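Local coordinates for uncharacterized protein (Legionella longbeachae NSW150, PDB 4JZA) that probably removes phosphate from phosphoinositide lipids, most likely phosphatidylinositol 3-phosphate, in host-pathogen lipid metabolism, at residues Leu98-Ile110 against Arg649-Gly662. Sequence-based numbering, arbitrary orientation.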
loop_
_atom_site.group_PDB
_atom_site.type_symbol
_atom_site.label_atom_id
_atom_site.label_comp_id
_atom_site.label_asym_id
_atom_site.label_seq_id
_atom_site.Cartn_x
_atom_site.Cartn_y
_atom_site.Cartn_z
ATOM N N LEU A 98 -22.561 2.445 4.674
ATOM C CA LEU A 98 -21.313 2.086 5.319
ATOM C C LEU A 98 -20.088 2.561 4.516
ATOM O O LEU A 98 -19.044 2.883 5.096
ATOM C CB LEU A 98 -21.234 0.583 5.544
ATOM C CG LEU A 98 -22.312 -0.154 6.355
ATOM C CD1 LEU A 98 -22.056 -1.645 6.333
ATOM C CD2 LEU A 98 -22.398 0.298 7.800
ATOM N N HIS A 99 -20.185 2.620 3.198
ATOM C CA HIS A 99 -19.038 3.098 2.446
ATOM C C HIS A 99 -18.873 4.580 2.721
ATOM O O HIS A 99 -17.753 5.100 2.739
ATOM C CB HIS A 99 -19.091 2.796 0.930
ATOM C CG HIS A 99 -17.735 2.840 0.305
ATOM N ND1 HIS A 99 -17.149 4.019 -0.119
ATOM C CD2 HIS A 99 -16.780 1.886 0.181
ATOM C CE1 HIS A 99 -15.911 3.787 -0.510
ATOM N NE2 HIS A 99 -15.664 2.499 -0.344
ATOM N N LYS A 100 -19.974 5.249 3.016
ATOM C CA LYS A 100 -19.910 6.676 3.210
ATOM C C LYS A 100 -19.305 6.943 4.562
ATOM O O LYS A 100 -18.340 7.685 4.650
ATOM C CB LYS A 100 -21.265 7.353 3.036
ATOM C CG LYS A 100 -21.132 8.861 2.888
ATOM C CD LYS A 100 -22.402 9.533 2.391
ATOM C CE LYS A 100 -22.139 10.999 2.031
ATOM N NZ LYS A 100 -23.257 11.598 1.234
ATOM N N GLU A 101 -19.805 6.304 5.604
ATOM C CA GLU A 101 -19.133 6.348 6.902
ATOM C C GLU A 101 -17.612 6.032 6.829
ATOM O O GLU A 101 -16.785 6.713 7.423
ATOM C CB GLU A 101 -19.814 5.384 7.880
ATOM C CG GLU A 101 -21.171 5.871 8.374
ATOM C CD GLU A 101 -21.090 7.316 8.856
ATOM O OE1 GLU A 101 -20.185 7.645 9.681
ATOM O OE2 GLU A 101 -21.911 8.120 8.355
ATOM N N LEU A 102 -17.233 5.005 6.091
ATOM C CA LEU A 102 -15.823 4.759 5.901
ATOM C C LEU A 102 -15.151 5.927 5.263
ATOM O O LEU A 102 -14.057 6.262 5.678
ATOM C CB LEU A 102 -15.562 3.514 5.056
ATOM C CG LEU A 102 -14.106 3.240 4.588
ATOM C CD1 LEU A 102 -13.164 3.114 5.775
ATOM C CD2 LEU A 102 -14.028 1.974 3.768
ATOM N N GLU A 103 -15.739 6.511 4.215
ATOM C CA GLU A 103 -15.074 7.647 3.528
ATOM C C GLU A 103 -14.898 8.801 4.533
ATOM O O GLU A 103 -13.850 9.455 4.583
ATOM C CB GLU A 103 -15.858 8.109 2.318
ATOM C CG GLU A 103 -15.831 7.207 1.079
ATOM C CD GLU A 103 -16.904 7.548 -0.005
ATOM O OE1 GLU A 103 -17.412 8.669 -0.012
ATOM O OE2 GLU A 103 -17.247 6.725 -0.884
ATOM N N ARG A 104 -15.908 9.004 5.380
ATOM C CA ARG A 104 -15.876 10.093 6.331
ATOM C C ARG A 104 -14.795 9.903 7.375
ATOM O O ARG A 104 -14.114 10.841 7.710
ATOM C CB ARG A 104 -17.205 10.201 7.074
ATOM C CG ARG A 104 -18.320 10.947 6.345
ATOM C CD ARG A 104 -19.502 11.248 7.280
ATOM N NE ARG A 104 -20.598 11.919 6.554
ATOM C CZ ARG A 104 -21.768 11.366 6.225
ATOM N NH1 ARG A 104 -22.044 10.104 6.556
ATOM N NH2 ARG A 104 -22.673 12.089 5.568
ATOM N N PHE A 105 -14.695 8.695 7.918
ATOM C CA PHE A 105 -13.731 8.371 8.964
ATOM C C PHE A 105 -12.310 8.474 8.414
ATOM O O PHE A 105 -11.400 9.021 9.060
ATOM C CB PHE A 105 -14.022 6.978 9.552
ATOM C CG PHE A 105 -12.912 6.430 10.393
ATOM C CD1 PHE A 105 -12.846 6.713 11.742
ATOM C CD2 PHE A 105 -11.911 5.628 9.824
ATOM C CE1 PHE A 105 -11.805 6.218 12.510
ATOM C CE2 PHE A 105 -10.855 5.142 10.576
ATOM C CZ PHE A 105 -10.796 5.451 11.922
ATOM N N THR A 106 -12.136 8.005 7.196
ATOM C CA THR A 106 -10.816 7.999 6.620
ATOM C C THR A 106 -10.347 9.463 6.382
ATOM O O THR A 106 -9.232 9.850 6.729
ATOM C CB THR A 106 -10.809 7.114 5.329
ATOM O OG1 THR A 106 -11.354 5.802 5.607
ATOM C CG2 THR A 106 -9.405 6.955 4.817
ATOM N N ALA A 107 -11.220 10.278 5.797
ATOM C CA ALA A 107 -10.907 11.705 5.541
ATOM C C ALA A 107 -10.526 12.441 6.808
ATOM O O ALA A 107 -9.649 13.272 6.775
ATOM C CB ALA A 107 -12.084 12.407 4.909
ATOM N N LYS A 108 -11.196 12.130 7.926
ATOM C CA LYS A 108 -10.800 12.673 9.197
ATOM C C LYS A 108 -9.375 12.349 9.546
ATOM O O LYS A 108 -8.695 13.216 10.011
ATOM C CB LYS A 108 -11.705 12.214 10.308
ATOM C CG LYS A 108 -13.003 12.999 10.348
ATOM C CD LYS A 108 -13.770 12.572 11.584
ATOM C CE LYS A 108 -15.174 13.141 11.634
ATOM N NZ LYS A 108 -16.085 12.214 12.375
ATOM N N LEU A 109 -8.918 11.124 9.326
ATOM C CA LEU A 109 -7.543 10.761 9.668
ATOM C C LEU A 109 -6.552 11.427 8.767
ATOM O O LEU A 109 -5.503 11.879 9.230
ATOM C CB LEU A 109 -7.290 9.266 9.581
ATOM C CG LEU A 109 -8.141 8.340 10.452
ATOM C CD1 LEU A 109 -7.521 6.967 10.409
ATOM C CD2 LEU A 109 -8.273 8.737 11.891
ATOM N N ILE A 110 -6.861 11.447 7.479
ATOM C CA ILE A 110 -5.949 11.997 6.475
ATOM C C ILE A 110 -5.690 13.468 6.790
ATOM O O ILE A 110 -4.580 13.978 6.652
ATOM C CB ILE A 110 -6.588 11.797 5.082
ATOM C CG1 ILE A 110 -6.482 10.350 4.708
ATOM C CG2 ILE A 110 -5.934 12.605 3.970
ATOM C CD1 ILE A 110 -7.628 9.973 3.811
ATOM N N ARG A 649 -16.031 -3.204 -5.122
ATOM C CA ARG A 649 -15.955 -2.067 -4.214
ATOM C C ARG A 649 -15.111 -2.448 -3.008
ATOM O O ARG A 649 -14.227 -1.668 -2.563
ATOM C CB ARG A 649 -17.396 -1.659 -3.784
ATOM C CG ARG A 649 -17.634 -0.425 -2.879
ATOM C CD ARG A 649 -17.097 0.854 -3.469
ATOM N NE ARG A 649 -15.692 0.992 -3.134
ATOM C CZ ARG A 649 -14.905 2.019 -3.430
ATOM N NH1 ARG A 649 -15.365 3.082 -4.078
ATOM N NH2 ARG A 649 -13.636 1.964 -3.053
ATOM N N ALA A 650 -15.358 -3.632 -2.456
ATOM C CA ALA A 650 -14.633 -4.003 -1.230
ATOM C C ALA A 650 -13.143 -4.251 -1.555
ATOM O O ALA A 650 -12.291 -3.911 -0.773
ATOM C CB ALA A 650 -15.259 -5.184 -0.544
ATOM N N ALA A 651 -12.833 -4.739 -2.753
ATOM C CA ALA A 651 -11.448 -4.905 -3.159
ATOM C C ALA A 651 -10.785 -3.553 -3.309
ATOM O O ALA A 651 -9.663 -3.352 -2.871
ATOM C CB ALA A 651 -11.387 -5.632 -4.478
ATOM N N THR A 652 -11.473 -2.622 -3.955
ATOM C CA THR A 652 -10.868 -1.350 -4.295
ATOM C C THR A 652 -10.434 -0.548 -3.050
ATOM O O THR A 652 -9.490 0.259 -3.144
ATOM C CB THR A 652 -11.827 -0.541 -5.161
ATOM O OG1 THR A 652 -11.996 -1.199 -6.417
ATOM C CG2 THR A 652 -11.277 0.822 -5.397
ATOM N N ASP A 653 -11.125 -0.810 -1.929
ATOM C CA ASP A 653 -10.864 -0.219 -0.605
ATOM C C ASP A 653 -9.508 -0.571 0.014
ATOM O O ASP A 653 -9.229 -0.140 1.126
ATOM C CB ASP A 653 -11.911 -0.690 0.445
ATOM C CG ASP A 653 -13.320 -0.034 0.288
ATOM O OD1 ASP A 653 -13.511 0.927 -0.527
ATOM O OD2 ASP A 653 -14.247 -0.520 1.014
ATOM N N ASN A 654 -8.674 -1.366 -0.643
ATOM C CA ASN A 654 -7.440 -1.770 -0.043
ATOM C C ASN A 654 -6.456 -0.637 -0.070
ATOM O O ASN A 654 -5.651 -0.506 0.850
ATOM C CB ASN A 654 -6.851 -2.950 -0.754
ATOM C CG ASN A 654 -6.441 -2.608 -2.150
ATOM O OD1 ASN A 654 -7.172 -1.955 -2.866
ATOM N ND2 ASN A 654 -5.302 -3.042 -2.548
ATOM N N GLU A 655 -6.505 0.179 -1.113
ATOM C CA GLU A 655 -5.626 1.381 -1.249
ATOM C C GLU A 655 -6.406 2.602 -0.602
ATOM O O GLU A 655 -7.562 2.861 -0.958
ATOM C CB GLU A 655 -5.251 1.624 -2.735
ATOM C CG GLU A 655 -4.044 0.873 -3.328
ATOM C CD GLU A 655 -2.697 1.554 -2.984
ATOM O OE1 GLU A 655 -1.661 1.286 -3.583
ATOM O OE2 GLU A 655 -2.602 2.393 -2.080
ATOM N N VAL A 656 -5.822 3.299 0.385
ATOM C CA VAL A 656 -6.518 4.431 1.034
ATOM C C VAL A 656 -6.978 5.464 -0.004
ATOM O O VAL A 656 -8.102 5.970 0.066
ATOM C CB VAL A 656 -5.642 5.094 2.092
ATOM C CG1 VAL A 656 -6.318 6.243 2.774
ATOM C CG2 VAL A 656 -5.320 4.110 3.175
ATOM N N LYS A 657 -6.139 5.746 -0.995
ATOM C CA LYS A 657 -6.514 6.729 -2.002
ATOM C C LYS A 657 -7.745 6.300 -2.754
ATOM O O LYS A 657 -8.468 7.140 -3.212
ATOM C CB LYS A 657 -5.404 7.034 -2.989
ATOM C CG LYS A 657 -4.978 5.902 -3.875
ATOM C CD LYS A 657 -3.760 6.381 -4.679
ATOM C CE LYS A 657 -3.630 5.782 -6.081
ATOM N NZ LYS A 657 -2.987 4.444 -6.106
ATOM N N ASN A 658 -8.008 5.007 -2.865
ATOM C CA ASN A 658 -9.173 4.576 -3.609
ATOM C C ASN A 658 -10.411 4.425 -2.773
ATOM O O ASN A 658 -11.454 4.031 -3.286
ATOM C CB ASN A 658 -8.927 3.304 -4.378
ATOM C CG ASN A 658 -7.860 3.460 -5.418
ATOM O OD1 ASN A 658 -7.563 4.529 -5.927
ATOM N ND2 ASN A 658 -7.269 2.388 -5.721
ATOM N N ILE A 659 -10.323 4.740 -1.498
ATOM C CA ILE A 659 -11.520 4.807 -0.708
ATOM C C ILE A 659 -12.355 5.968 -1.288
ATOM O O ILE A 659 -13.585 5.901 -1.303
ATOM C CB ILE A 659 -11.131 4.912 0.784
ATOM C CG1 ILE A 659 -10.447 3.596 1.172
ATOM C CG2 ILE A 659 -12.323 5.207 1.691
ATOM C CD1 ILE A 659 -10.469 3.270 2.653
ATOM N N PHE A 660 -11.681 6.990 -1.827
ATOM C CA PHE A 660 -12.356 8.183 -2.442
ATOM C C PHE A 660 -12.625 8.095 -3.957
ATOM O O PHE A 660 -12.892 9.100 -4.612
ATOM C CB PHE A 660 -11.596 9.462 -2.042
ATOM C CG PHE A 660 -11.356 9.498 -0.591
ATOM C CD1 PHE A 660 -12.405 9.857 0.275
ATOM C CD2 PHE A 660 -10.176 9.017 -0.070
ATOM C CE1 PHE A 660 -12.245 9.819 1.635
ATOM C CE2 PHE A 660 -10.006 8.973 1.284
ATOM C CZ PHE A 660 -11.035 9.376 2.140
ATOM N N ILE A 661 -12.608 6.871 -4.473
ATOM C CA ILE A 661 -12.945 6.564 -5.862
ATOM C C ILE A 661 -14.475 6.265 -6.076
ATOM O O ILE A 661 -14.956 6.355 -7.190
ATOM C CB ILE A 661 -12.064 5.374 -6.315
ATOM C CG1 ILE A 661 -11.365 5.596 -7.666
ATOM C CG2 ILE A 661 -12.865 4.091 -6.247
ATOM C CD1 ILE A 661 -10.498 4.408 -8.108
ATOM N N GLY A 662 -15.248 5.939 -5.030
ATOM C CA GLY A 662 -16.707 5.615 -5.185
ATOM C C GLY A 662 -17.647 6.791 -4.947
ATOM O O GLY A 662 -18.266 6.916 -3.876
#
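H99 reaches out from helix 95-116 and meets the carboxylate of D653 from the opposite direction, ring edge to OD1. Its CG is anti to the backbone N (chi1 -159°), which carries the ring across to 649-662. H99 NE2 donates in the ring plane to the syn lone pair of D653 OD1, at 2.7 Å and an N-H...O angle of 161°. H99 ND1 donates to E103 OE2, one helical turn on, at 2.8 Å. Here the carboxylate is met on its anti side and somewhat out of its plane, by a more bent bond. Bonds at both nitrogens thus fix the rotation of the imidazole.

R649 bends at chi2 and chi3 and crosses over one face of this ring. Its CD makes a CH-pi contact, 4.0 Å from the ring centroid. The guanidinium is tilted 36° to the imidazole. R649 NH2 binds N658 O nearly straight and adds a weak bond to D653 OD1 within a salt bridge.

Further along the helix the contact is mainly apolar. I659 CG2 packs against L102 CG at 3.9 Å. The F660 ring edge lies by the backbone of E103 and A107, and I110 CD1 comes to its CE2 at 3.6 Å. This largely buried contact joins helix 95-116 to the end of helix 643-652; helix 122-140 packs on I110.

Two carboxylates at the ring nitrogens would tend to favour a protonated H99, although R649 probably offsets part of that.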